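PDB 3MZ2: glycerophosphoryl diester phosphodiesterase from Parabacteroides distasonis, which probably hydrolyses glycerophosphodiesters, the deacylated form of phospholipids, to glycerol 3-phosphate and the corresponding alcohol. Local coordinates for residues A[19-24]-A[179-184]; A[30-35]-A[254-259]; A[77-82]-A[92-97]; A[190-195]-A[221-226]. One frame throughout, in Å; residues are numbered along the deposited sequence.

Overall arrangement
Contacts 1 and 4 are buried and apolar, contact 1 turning on Met181, contact 4 on Val192. Contact 2 lies at the surface, contact 3 is partly buried. All four belong to one TIM barrel. Contact 1 seats helix 17-23 on the start of strand 182-185, and contact 4 packs the helix that follows that strand against helix 215-226. Contact 2 joins the first strand's approach to helix 245-257, adding a weak arginine-carbonyl bond to its one apolar pair. It touches contact 1 through Leu33 and Phe23, and contact 4 through Gly259 and His225. Contact 3 stands apart, on the other side of the chain's centre from contacts 1 and 2, and combines valine packing with water and sulfate.

Contact 1: A[19-24]-A[179-184]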
# COMPACT_ATOMS: atom_id res chain seq x y z
N ASP A 19 14.90 -25.14 9.68
CA ASP A 19 13.80 -25.99 9.21
C ASP A 19 12.91 -25.23 8.23
O ASP A 19 12.41 -25.79 7.27
CB ASP A 19 12.93 -26.47 10.37
CG ASP A 19 13.52 -27.61 11.15
OD1 ASP A 19 14.57 -28.21 10.75
OD2 ASP A 19 12.86 -27.93 12.18
N LEU A 20 12.73 -23.93 8.47
CA LEU A 20 11.85 -23.12 7.64
C LEU A 20 12.51 -22.96 6.28
O LEU A 20 11.85 -23.09 5.27
CB LEU A 20 11.53 -21.76 8.29
CG LEU A 20 10.60 -20.82 7.50
CD1 LEU A 20 9.24 -21.40 7.22
CD2 LEU A 20 10.52 -19.46 8.26
N ILE A 21 13.80 -22.68 6.26
CA ILE A 21 14.54 -22.56 4.98
C ILE A 21 14.47 -23.88 4.22
O ILE A 21 14.16 -23.93 3.05
CB ILE A 21 16.02 -22.14 5.24
CG1 ILE A 21 16.09 -20.70 5.71
CG2 ILE A 21 16.95 -22.39 4.01
CD1 ILE A 21 17.43 -20.33 6.36
N SER A 22 14.68 -24.99 4.94
CA SER A 22 14.59 -26.29 4.31
C SER A 22 13.22 -26.56 3.70
O SER A 22 13.11 -27.05 2.55
CB SER A 22 14.87 -27.38 5.33
OG SER A 22 15.02 -28.63 4.69
N PHE A 23 12.18 -26.25 4.48
CA PHE A 23 10.79 -26.44 4.06
C PHE A 23 10.57 -25.77 2.69
O PHE A 23 9.96 -26.35 1.80
CB PHE A 23 9.82 -25.87 5.14
CG PHE A 23 8.34 -26.02 4.81
CD1 PHE A 23 7.70 -27.26 4.89
CD2 PHE A 23 7.58 -24.94 4.41
CE1 PHE A 23 6.35 -27.39 4.64
CE2 PHE A 23 6.24 -25.07 4.12
CZ PHE A 23 5.63 -26.29 4.25
N TYR A 24 11.12 -24.58 2.55
CA TYR A 24 10.94 -23.77 1.34
C TYR A 24 12.06 -23.94 0.29
O TYR A 24 12.05 -23.22 -0.71
CB TYR A 24 10.75 -22.28 1.68
CG TYR A 24 9.32 -22.01 2.14
CD1 TYR A 24 8.25 -22.26 1.29
CD2 TYR A 24 9.05 -21.50 3.41
CE1 TYR A 24 6.95 -22.06 1.68
CE2 TYR A 24 7.77 -21.29 3.80
CZ TYR A 24 6.70 -21.53 2.92
OH TYR A 24 5.38 -21.35 3.35
N ASN A 179 17.78 -13.60 9.86
CA ASN A 179 17.03 -14.82 10.05
C ASN A 179 15.59 -14.70 9.55
O ASN A 179 14.84 -15.65 9.59
CB ASN A 179 17.06 -15.23 11.52
CG ASN A 179 18.45 -15.70 11.97
OD1 ASN A 179 19.20 -16.32 11.20
ND2 ASN A 179 18.83 -15.31 13.16
N PHE A 180 15.19 -13.53 9.04
CA PHE A 180 13.85 -13.42 8.49
C PHE A 180 13.68 -14.25 7.20
O PHE A 180 14.61 -14.36 6.38
CB PHE A 180 13.52 -11.99 8.13
CG PHE A 180 13.27 -11.04 9.28
CD1 PHE A 180 12.60 -11.41 10.45
CD2 PHE A 180 13.62 -9.70 9.13
CE1 PHE A 180 12.41 -10.49 11.48
CE2 PHE A 180 13.39 -8.78 10.11
CZ PHE A 180 12.78 -9.16 11.27
N MSE A 181 12.48 -14.77 7.02
CA MSE A 181 12.09 -15.46 5.79
C MSE A 181 11.06 -14.61 5.07
O MSE A 181 10.18 -14.07 5.73
CB MSE A 181 11.55 -16.83 6.14
CG MSE A 181 11.03 -17.72 5.05
SE MSE A 181 12.51 -18.73 4.26
CE MSE A 181 11.82 -18.76 2.46
N PHE A 182 11.13 -14.56 3.74
CA PHE A 182 10.29 -13.69 2.96
C PHE A 182 9.34 -14.41 2.01
O PHE A 182 9.73 -15.44 1.40
CB PHE A 182 11.17 -12.75 2.13
CG PHE A 182 12.03 -11.88 2.98
CD1 PHE A 182 11.46 -10.90 3.76
CD2 PHE A 182 13.40 -12.08 3.03
CE1 PHE A 182 12.25 -10.11 4.59
CE2 PHE A 182 14.21 -11.32 3.86
CZ PHE A 182 13.66 -10.31 4.61
N GLU A 183 8.15 -13.81 1.84
CA GLU A 183 7.37 -14.03 0.62
C GLU A 183 7.69 -12.81 -0.28
O GLU A 183 7.36 -11.70 0.06
CB GLU A 183 5.87 -14.11 0.90
CG GLU A 183 5.10 -14.22 -0.41
CD GLU A 183 3.62 -14.18 -0.26
OE1 GLU A 183 3.08 -15.06 0.46
OE2 GLU A 183 3.02 -13.33 -0.95
N ALA A 184 8.40 -13.04 -1.36
CA ALA A 184 8.83 -11.96 -2.25
C ALA A 184 8.03 -11.95 -3.54
O ALA A 184 7.83 -12.97 -4.14
CB ALA A 184 10.34 -12.12 -2.56
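Met181, built as selenomethionine, lies against Leu20 and Tyr24, and this is where helix 17-23 seats on the N-terminal end of the TIM barrel's strands. Met181 lies at the N-terminal end of strand 182-185, while the helix comes ahead of the barrel's first strand and faces the ring of strand starts. Most of the surface lost on the barrel side belongs to this one residue. Its chain leaves the backbone with CG anti to N (chi1 178°), then bends at chi2 (85°) and again at chi3; its CB and CG meet Leu20, its SE Ile21, and its CE Tyr24, one turn further on from Leu20. The root comes first: Leu20 CD2 sits 3.5 Å from Met181 CB and 3.7 Å from Met181 CG, a close methyl-to-methylene approach, the two side chains crossing obliquely. Further out, Ile21 CG1 is 4.3 Å from Met181 SE, a looser touch at the flank. The terminal methyl reaches the last partner, Met181 CE standing 3.8 Å from Tyr24 CB and 4.0 Å from Tyr24 CD2, near the root of the phenol ring. No hydrogen bond joins the two segments. The polar backbone is occupied elsewhere, Met181 pairing with Ile162 on the adjoining strand. Met161, from that same strand, touches both Met181 and Tyr24, and Met206 of strand 205-210 also packs on Tyr24, extending the apolar layer onto the neighbouring strands. Tyr24 is the first residue to leave helical geometry, and its ring is backed by its own neighbour: Phe23 CD2 stands 3.6 Å above the ring plane, over the centre.

Contact 2: A[30-35]-A[254-259]; sequences RIPLIS and MIIRQG
Arg30 and Gly259 supply the polar half of this contact, Pro32 and Ile256 the apolar half. Among the polar links, Arg30 NH2 gives a weak hydrogen bond to Gly259 O at 3.1 Å. The carbonyl oxygen lies at the edge of the guanidinium, in its plane, but the bond is bent to 131° at the hydrogen. Because Arg30 was modelled in two conformers and this geometry describes one of them, the link is best taken as tentative. The firmer hold on the arginine comes from Asp261, whose carboxylate forms a salt bridge with NE, and from the carbonyl of Asp28, which takes NH1. The side chain starts from the crowded position, CG between N and the carbonyl carbon (chi1 82°), and turns again at chi2 before running out toward Gly259. On the other side, Gly259, the first residue to leave helical geometry, completes a Schellman motif: its phi is positive (105°), and Gly259 N donates to Ile256 O over 2.9 Å. A CB at those backbone angles would collide with the carbonyl oxygen of Gln258. The apolar part is small. Pro32 CG meets Ile256 CG2 at 4.0 Å and Pro32 CB meets Ile256 CD1 at 4.0 Å, the two side chains lying roughly at right angles. In the TIM barrel the helix leads into strand 262-265, which pairs in parallel with strand 33-36 and so closes the barrel; Ile256 also rests on Ile263 of that last strand, while Pro32 touches Ile275 of helix 268-275.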
# COMPACT_ATOMS: atom_id res chain seq x y z
N ARG A 30 8.91 -32.21 -4.22
CA ARG A 30 8.16 -31.39 -3.29
C ARG A 30 6.67 -31.72 -3.27
O ARG A 30 6.11 -32.21 -4.26
CB ARG A 30 8.37 -29.90 -3.58
CG ARG A 30 7.54 -29.26 -4.68
CD ARG A 30 7.70 -29.96 -6.09
NE ARG A 30 7.40 -29.06 -7.21
CZ ARG A 30 7.52 -29.36 -8.52
NH1 ARG A 30 7.89 -30.57 -8.95
NH2 ARG A 30 7.24 -28.43 -9.43
N ILE A 31 6.05 -31.46 -2.11
CA ILE A 31 4.61 -31.61 -1.90
C ILE A 31 3.95 -30.28 -2.27
O ILE A 31 4.37 -29.23 -1.77
CB ILE A 31 4.32 -31.96 -0.43
CG1 ILE A 31 4.84 -33.38 -0.15
CG2 ILE A 31 2.81 -31.88 -0.07
CD1 ILE A 31 4.75 -33.74 1.28
N PRO A 32 2.88 -30.34 -3.09
CA PRO A 32 2.17 -29.09 -3.39
C PRO A 32 1.69 -28.45 -2.10
O PRO A 32 1.14 -29.17 -1.23
CB PRO A 32 0.98 -29.56 -4.25
CG PRO A 32 1.52 -30.77 -4.95
CD PRO A 32 2.40 -31.46 -3.89
N LEU A 33 1.86 -27.13 -1.99
CA LEU A 33 1.51 -26.38 -0.79
C LEU A 33 0.29 -25.48 -0.96
O LEU A 33 -0.01 -25.04 -2.07
CB LEU A 33 2.70 -25.57 -0.33
CG LEU A 33 3.92 -26.37 0.03
CD1 LEU A 33 5.02 -25.41 0.54
CD2 LEU A 33 3.67 -27.50 1.10
N ILE A 34 -0.43 -25.19 0.12
CA ILE A 34 -1.59 -24.33 0.10
C ILE A 34 -1.41 -23.23 1.14
O ILE A 34 -0.96 -23.47 2.30
CB ILE A 34 -2.86 -25.10 0.41
CG1 ILE A 34 -3.13 -26.22 -0.61
CG2 ILE A 34 -4.12 -24.17 0.43
CD1 ILE A 34 -4.36 -27.14 -0.32
N SER A 35 -1.75 -22.02 0.74
CA SER A 35 -1.76 -20.87 1.65
C SER A 35 -3.12 -20.21 1.63
O SER A 35 -3.69 -20.01 0.56
CB SER A 35 -0.64 -19.90 1.26
OG SER A 35 -0.41 -18.92 2.24
N MSE A 254 -4.80 -27.71 -12.73
CA MSE A 254 -4.02 -27.23 -13.88
C MSE A 254 -2.80 -26.45 -13.38
O MSE A 254 -1.69 -26.61 -13.88
CB MSE A 254 -4.91 -26.39 -14.79
CG MSE A 254 -4.19 -25.76 -15.92
SE MSE A 254 -5.42 -25.43 -17.43
CE MSE A 254 -6.78 -24.29 -16.53
N ILE A 255 -2.98 -25.64 -12.32
CA ILE A 255 -1.88 -24.86 -11.77
C ILE A 255 -0.76 -25.79 -11.30
O ILE A 255 0.41 -25.56 -11.62
CB ILE A 255 -2.31 -23.91 -10.65
CG1 ILE A 255 -3.18 -22.80 -11.26
CG2 ILE A 255 -1.07 -23.34 -9.95
CD1 ILE A 255 -4.10 -22.09 -10.27
N ILE A 256 -1.11 -26.85 -10.57
CA ILE A 256 -0.11 -27.80 -10.09
C ILE A 256 0.56 -28.54 -11.30
O ILE A 256 1.79 -28.70 -11.37
CB ILE A 256 -0.71 -28.78 -9.05
CG1 ILE A 256 -1.22 -28.02 -7.81
CG2 ILE A 256 0.31 -29.83 -8.62
CD1 ILE A 256 -0.18 -27.07 -7.15
N ARG A 257 -0.24 -28.90 -12.29
CA ARG A 257 0.28 -29.62 -13.45
C ARG A 257 1.29 -28.76 -14.24
O ARG A 257 2.19 -29.33 -14.91
CB ARG A 257 -0.86 -30.05 -14.38
CG ARG A 257 -1.75 -31.17 -13.87
CD ARG A 257 -2.70 -31.61 -15.01
NE ARG A 257 -3.79 -32.47 -14.51
CZ ARG A 257 -5.08 -32.13 -14.38
NH1 ARG A 257 -5.54 -30.92 -14.75
NH2 ARG A 257 -5.94 -33.02 -13.89
N GLN A 258 1.14 -27.44 -14.15
CA GLN A 258 2.04 -26.49 -14.82
C GLN A 258 3.38 -26.29 -14.07
O GLN A 258 4.28 -25.58 -14.56
CB GLN A 258 1.38 -25.11 -15.01
CG GLN A 258 0.14 -25.04 -15.91
CD GLN A 258 0.42 -25.43 -17.35
OE1 GLN A 258 1.34 -26.20 -17.64
NE2 GLN A 258 -0.41 -24.93 -18.28
N GLY A 259 3.51 -26.87 -12.89
CA GLY A 259 4.80 -26.89 -12.15
C GLY A 259 4.86 -25.94 -10.97
O GLY A 259 5.90 -25.82 -10.29

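Contact 3: A[77-82]-A[92-97]. With SO4 (sulfate ion), chain N; SO4 (sulfate ion), chain C.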
# COMPACT_ATOMS: atom_id res chain seq x y z
N VAL A 77 -4.13 -5.47 14.88
CA VAL A 77 -5.19 -6.46 14.67
C VAL A 77 -5.15 -6.98 13.23
O VAL A 77 -4.44 -6.44 12.41
CB VAL A 77 -6.58 -5.85 15.00
CG1 VAL A 77 -6.68 -5.43 16.45
CG2 VAL A 77 -6.91 -4.65 14.09
N LEU A 78 -5.87 -8.07 12.94
CA LEU A 78 -5.94 -8.63 11.60
C LEU A 78 -7.26 -8.20 11.00
O LEU A 78 -8.30 -8.59 11.52
CB LEU A 78 -5.90 -10.15 11.65
CG LEU A 78 -4.71 -10.73 12.39
CD1 LEU A 78 -4.65 -12.24 12.28
CD2 LEU A 78 -3.41 -10.12 11.96
N PHE A 79 -7.21 -7.44 9.91
CA PHE A 79 -8.39 -6.94 9.26
C PHE A 79 -7.95 -6.31 7.92
O PHE A 79 -7.10 -5.41 7.92
CB PHE A 79 -9.09 -5.86 10.13
CG PHE A 79 -10.50 -5.61 9.72
CD1 PHE A 79 -11.52 -6.42 10.21
CD2 PHE A 79 -10.81 -4.60 8.83
CE1 PHE A 79 -12.81 -6.23 9.82
CE2 PHE A 79 -12.11 -4.42 8.43
CZ PHE A 79 -13.11 -5.22 8.94
N HIS A 80 -8.52 -6.75 6.81
CA HIS A 80 -8.01 -6.32 5.51
C HIS A 80 -8.35 -4.88 5.10
O HIS A 80 -7.47 -4.11 4.75
CB HIS A 80 -8.46 -7.27 4.40
CG HIS A 80 -7.99 -6.85 3.04
ND1 HIS A 80 -8.72 -5.97 2.25
CD2 HIS A 80 -6.83 -7.07 2.38
CE1 HIS A 80 -8.04 -5.73 1.14
NE2 HIS A 80 -6.91 -6.41 1.18
N ASP A 81 -9.63 -4.55 5.13
CA ASP A 81 -10.15 -3.31 4.51
C ASP A 81 -9.91 -2.07 5.35
O ASP A 81 -9.74 -2.14 6.58
CB ASP A 81 -11.65 -3.39 4.26
CG ASP A 81 -12.04 -4.44 3.25
OD1 ASP A 81 -11.18 -4.98 2.51
OD2 ASP A 81 -13.25 -4.75 3.20
N ASP A 82 -9.99 -0.94 4.64
CA ASP A 82 -9.90 0.39 5.22
C ASP A 82 -11.21 0.75 5.93
O ASP A 82 -11.26 1.72 6.65
CB ASP A 82 -9.60 1.46 4.12
CG ASP A 82 -8.23 1.27 3.48
OD1 ASP A 82 -7.30 0.71 4.15
OD2 ASP A 82 -8.09 1.63 2.30
N GLY A 92 -17.09 2.64 9.82
CA GLY A 92 -15.92 3.50 10.03
C GLY A 92 -14.64 2.73 9.78
O GLY A 92 -14.69 1.62 9.25
N LYS A 93 -13.51 3.34 10.17
CA LYS A 93 -12.15 2.79 10.01
C LYS A 93 -11.79 1.96 11.24
O LYS A 93 -12.12 2.36 12.37
CB LYS A 93 -11.13 3.96 9.96
CG LYS A 93 -11.22 4.90 8.77
CD LYS A 93 -10.04 5.87 8.66
CE LYS A 93 -9.87 6.74 9.90
NZ LYS A 93 -8.70 7.67 9.79
N VAL A 94 -11.03 0.89 11.07
CA VAL A 94 -10.44 0.21 12.23
C VAL A 94 -9.69 1.23 13.12
O VAL A 94 -9.78 1.17 14.35
CB VAL A 94 -9.48 -0.94 11.80
CG1 VAL A 94 -8.57 -1.39 12.92
CG2 VAL A 94 -10.24 -2.15 11.26
N SER A 95 -8.95 2.16 12.52
CA SER A 95 -8.14 3.07 13.34
C SER A 95 -8.97 4.12 14.08
O SER A 95 -8.40 4.85 14.87
CB SER A 95 -7.05 3.75 12.51
OG SER A 95 -7.65 4.59 11.53
N ASP A 96 -10.29 4.19 13.87
CA ASP A 96 -11.15 5.06 14.72
C ASP A 96 -11.49 4.45 16.09
O ASP A 96 -12.08 5.14 16.92
CB ASP A 96 -12.53 5.38 14.11
CG ASP A 96 -12.47 6.08 12.76
OD1 ASP A 96 -11.66 7.04 12.59
OD2 ASP A 96 -13.33 5.72 11.91
N TYR A 97 -11.18 3.17 16.31
CA TYR A 97 -11.63 2.45 17.50
C TYR A 97 -10.45 1.88 18.26
O TYR A 97 -9.48 1.44 17.67
CB TYR A 97 -12.54 1.29 17.09
CG TYR A 97 -13.80 1.73 16.40
CD1 TYR A 97 -14.91 2.13 17.12
CD2 TYR A 97 -13.91 1.68 15.01
CE1 TYR A 97 -16.08 2.53 16.49
CE2 TYR A 97 -15.08 2.09 14.37
CZ TYR A 97 -16.16 2.50 15.12
OH TYR A 97 -17.34 2.89 14.52
S SO4 N . -9.49 10.66 8.41
O1 SO4 N . -10.09 9.33 8.25
O2 SO4 N . -8.44 10.65 9.44
O3 SO4 N . -8.93 11.05 7.10
O4 SO4 N . -10.55 11.63 8.81
S SO4 C . -5.13 -8.75 -1.17
O1 SO4 C . -5.44 -9.20 0.19
O2 SO4 C . -4.06 -9.60 -1.69
O3 SO4 C . -6.29 -8.85 -2.07
O4 SO4 C . -4.81 -7.30 -1.09
O HOH W 1 -10.11 -0.32 8.75
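Val94 sets one methyl against Val77 and the other against Phe79 in this corner of the glycerophosphodiesterase barrel. Its CG2 comes within 3.5 Å of Phe79 CD2, approaching the ring obliquely, while Val94 CG1 lies 3.8 Å from Val77 CG2. A water bridges the backbones, donating to Asp81 O and accepting from Val94 N at 2.8 Å. Lys93 then leads outward. Its CB and CG pass beside the carbonyl of Asp82, with Lys93 CG 3.8 Å from Asp82 O. A bend at chi3 (-58°) follows, and CD and CE run alongside O1 of the chain N sulfate, which Lys93 NZ grips at 2.7 Å, with a weak second bond to O2. At the other end, His80 ND1 donates to Asp81 OD1 over 2.7 Å, nearly straight (166°) and in the ring plane, meeting the anti side of the carboxylate. The far ring nitrogen, His80 NE2, bonds O4 of the chain C sulfate at 3.2 Å. Lys241 and Arg41 of the second subunit also bind the first ion, and His37 and Arg38 the second, consistent with a phosphate-binding pocket around His80. An alanine in place of this histidine removes both ring nitrogens, and the chain C sulfate would probably be held more loosely, by His37 and Arg38, while the Asp81 carboxylate would be likely to turn more easily. Strand 76-78 runs antiparallel to strand 63-70, whose Arg69 touches Val94, and the 92-97 turn leads into helix 99-102, where Leu102 packs on the same valine.

Contact 4: A[190-195]-A[221-226]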
# COMPACT_ATOMS: atom_id res chain seq x y z
N GLU A 190 13.27 -9.18 -14.46
CA GLU A 190 13.86 -8.00 -13.80
C GLU A 190 13.74 -8.07 -12.28
O GLU A 190 14.64 -7.64 -11.54
CB GLU A 190 13.15 -6.76 -14.32
CG GLU A 190 13.47 -6.48 -15.78
CD GLU A 190 12.76 -7.39 -16.83
OE1 GLU A 190 11.70 -8.00 -16.55
OE2 GLU A 190 13.24 -7.41 -18.00
N ALA A 191 12.62 -8.63 -11.81
CA ALA A 191 12.40 -8.84 -10.35
C ALA A 191 13.44 -9.83 -9.81
O ALA A 191 14.02 -9.58 -8.78
CB ALA A 191 10.97 -9.28 -9.99
N VAL A 192 13.77 -10.87 -10.58
CA VAL A 192 14.78 -11.84 -10.13
C VAL A 192 16.10 -11.09 -9.89
O VAL A 192 16.73 -11.29 -8.84
CB VAL A 192 14.99 -12.97 -11.14
CG1 VAL A 192 16.20 -13.89 -10.73
CG2 VAL A 192 13.65 -13.78 -11.32
N GLN A 193 16.47 -10.23 -10.85
CA GLN A 193 17.72 -9.49 -10.78
C GLN A 193 17.74 -8.52 -9.60
O GLN A 193 18.78 -8.35 -8.94
CB GLN A 193 18.01 -8.72 -12.09
CG GLN A 193 19.43 -8.06 -12.16
CD GLN A 193 20.55 -9.08 -12.29
OE1 GLN A 193 20.51 -9.97 -13.15
NE2 GLN A 193 21.58 -8.94 -11.46
N ASP A 194 16.62 -7.86 -9.39
CA ASP A 194 16.41 -6.92 -8.25
C ASP A 194 16.80 -7.57 -6.90
O ASP A 194 17.55 -6.98 -6.10
CB ASP A 194 14.93 -6.49 -8.21
CG ASP A 194 14.65 -5.47 -7.14
OD1 ASP A 194 15.56 -4.70 -6.79
OD2 ASP A 194 13.49 -5.43 -6.67
N TYR A 195 16.27 -8.76 -6.60
CA TYR A 195 16.62 -9.37 -5.33
C TYR A 195 18.09 -9.70 -5.26
O TYR A 195 18.71 -9.56 -4.20
CB TYR A 195 15.77 -10.61 -4.99
CG TYR A 195 14.35 -10.21 -4.80
CD1 TYR A 195 13.91 -9.67 -3.61
CD2 TYR A 195 13.47 -10.30 -5.86
CE1 TYR A 195 12.62 -9.26 -3.43
CE2 TYR A 195 12.14 -9.87 -5.73
CZ TYR A 195 11.72 -9.35 -4.50
OH TYR A 195 10.43 -8.91 -4.29
N ILE A 221 9.46 -19.03 -13.32
CA ILE A 221 9.39 -20.16 -12.41
C ILE A 221 10.57 -21.10 -12.59
O ILE A 221 11.14 -21.57 -11.60
CB ILE A 221 8.04 -20.93 -12.58
CG1 ILE A 221 6.86 -20.10 -12.07
CG2 ILE A 221 8.11 -22.24 -11.89
CD1 ILE A 221 5.51 -20.61 -12.60
N ASP A 222 10.95 -21.36 -13.86
CA ASP A 222 12.14 -22.18 -14.17
C ASP A 222 13.42 -21.55 -13.59
O ASP A 222 14.22 -22.25 -12.95
CB ASP A 222 12.26 -22.38 -15.67
CG ASP A 222 11.28 -23.43 -16.22
OD1 ASP A 222 10.69 -24.20 -15.44
OD2 ASP A 222 11.15 -23.48 -17.48
N MSE A 223 13.58 -20.23 -13.75
CA MSE A 223 14.72 -19.50 -13.18
C MSE A 223 14.77 -19.64 -11.67
O MSE A 223 15.83 -19.84 -11.07
CB MSE A 223 14.64 -18.02 -13.51
CG MSE A 223 14.90 -17.70 -14.97
SE MSE A 223 14.61 -15.82 -15.34
CE MSE A 223 16.13 -15.09 -14.38
N LEU A 224 13.61 -19.50 -11.06
CA LEU A 224 13.49 -19.54 -9.61
C LEU A 224 13.70 -20.97 -9.07
O LEU A 224 14.39 -21.17 -8.08
CB LEU A 224 12.14 -18.96 -9.16
CG LEU A 224 12.05 -17.43 -9.29
CD1 LEU A 224 10.61 -16.98 -9.10
CD2 LEU A 224 13.05 -16.74 -8.33
N HIS A 225 13.15 -21.96 -9.76
CA HIS A 225 13.44 -23.35 -9.37
C HIS A 225 14.94 -23.66 -9.41
O HIS A 225 15.42 -24.34 -8.51
CB HIS A 225 12.67 -24.36 -10.27
CG HIS A 225 11.22 -24.48 -9.93
ND1 HIS A 225 10.29 -25.14 -10.74
CD2 HIS A 225 10.53 -23.97 -8.90
CE1 HIS A 225 9.10 -25.05 -10.16
NE2 HIS A 225 9.23 -24.36 -9.03
N GLU A 226 15.67 -23.11 -10.41
CA GLU A 226 17.14 -23.30 -10.55
C GLU A 226 17.86 -22.74 -9.33
O GLU A 226 18.90 -23.24 -8.92
CB GLU A 226 17.67 -22.59 -11.81
CG GLU A 226 17.35 -23.29 -13.12
CD GLU A 226 17.73 -22.46 -14.36
OE1 GLU A 226 17.82 -21.21 -14.27
OE2 GLU A 226 17.94 -23.06 -15.45
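Val192, one residue after Ala191, whose backbone N is held by the hydroxyl of Thr188, is the residue of 190-195 that reaches across to Met223 and Leu224 on the neighbouring helix. CG1, anti to the backbone N (chi1 173°), meets the tip of the selenomethionine, Val192 CG1 lying 3.8 Å from Met223 CE. That terminal methyl also approaches the branch point, Val192 CB being 4.0 Å from Met223 CE, and touches the second methyl as well, because the long chain bends at chi3 (69°) and lays its end over the valine. Met223 was deposited in two conformers, so this detail holds for one of them. The second methyl has a further partner, Val192 CG2 standing 4.2 Å from Leu224 CD2. These are two outer helices of a TIM barrel: helix 189-197 follows strand 182-185 and helix 215-226 follows strand 205-210, its parallel partner. Leu224 accordingly leans inward on Ala207 and Val209 of the second strand. Further along, Asp194 turns its carboxylate to the backbone N of Gly167. Tyr195 then points back to the barrel, its OH bonded to the carbonyl of Phe185 and its side chain resting on Ile205.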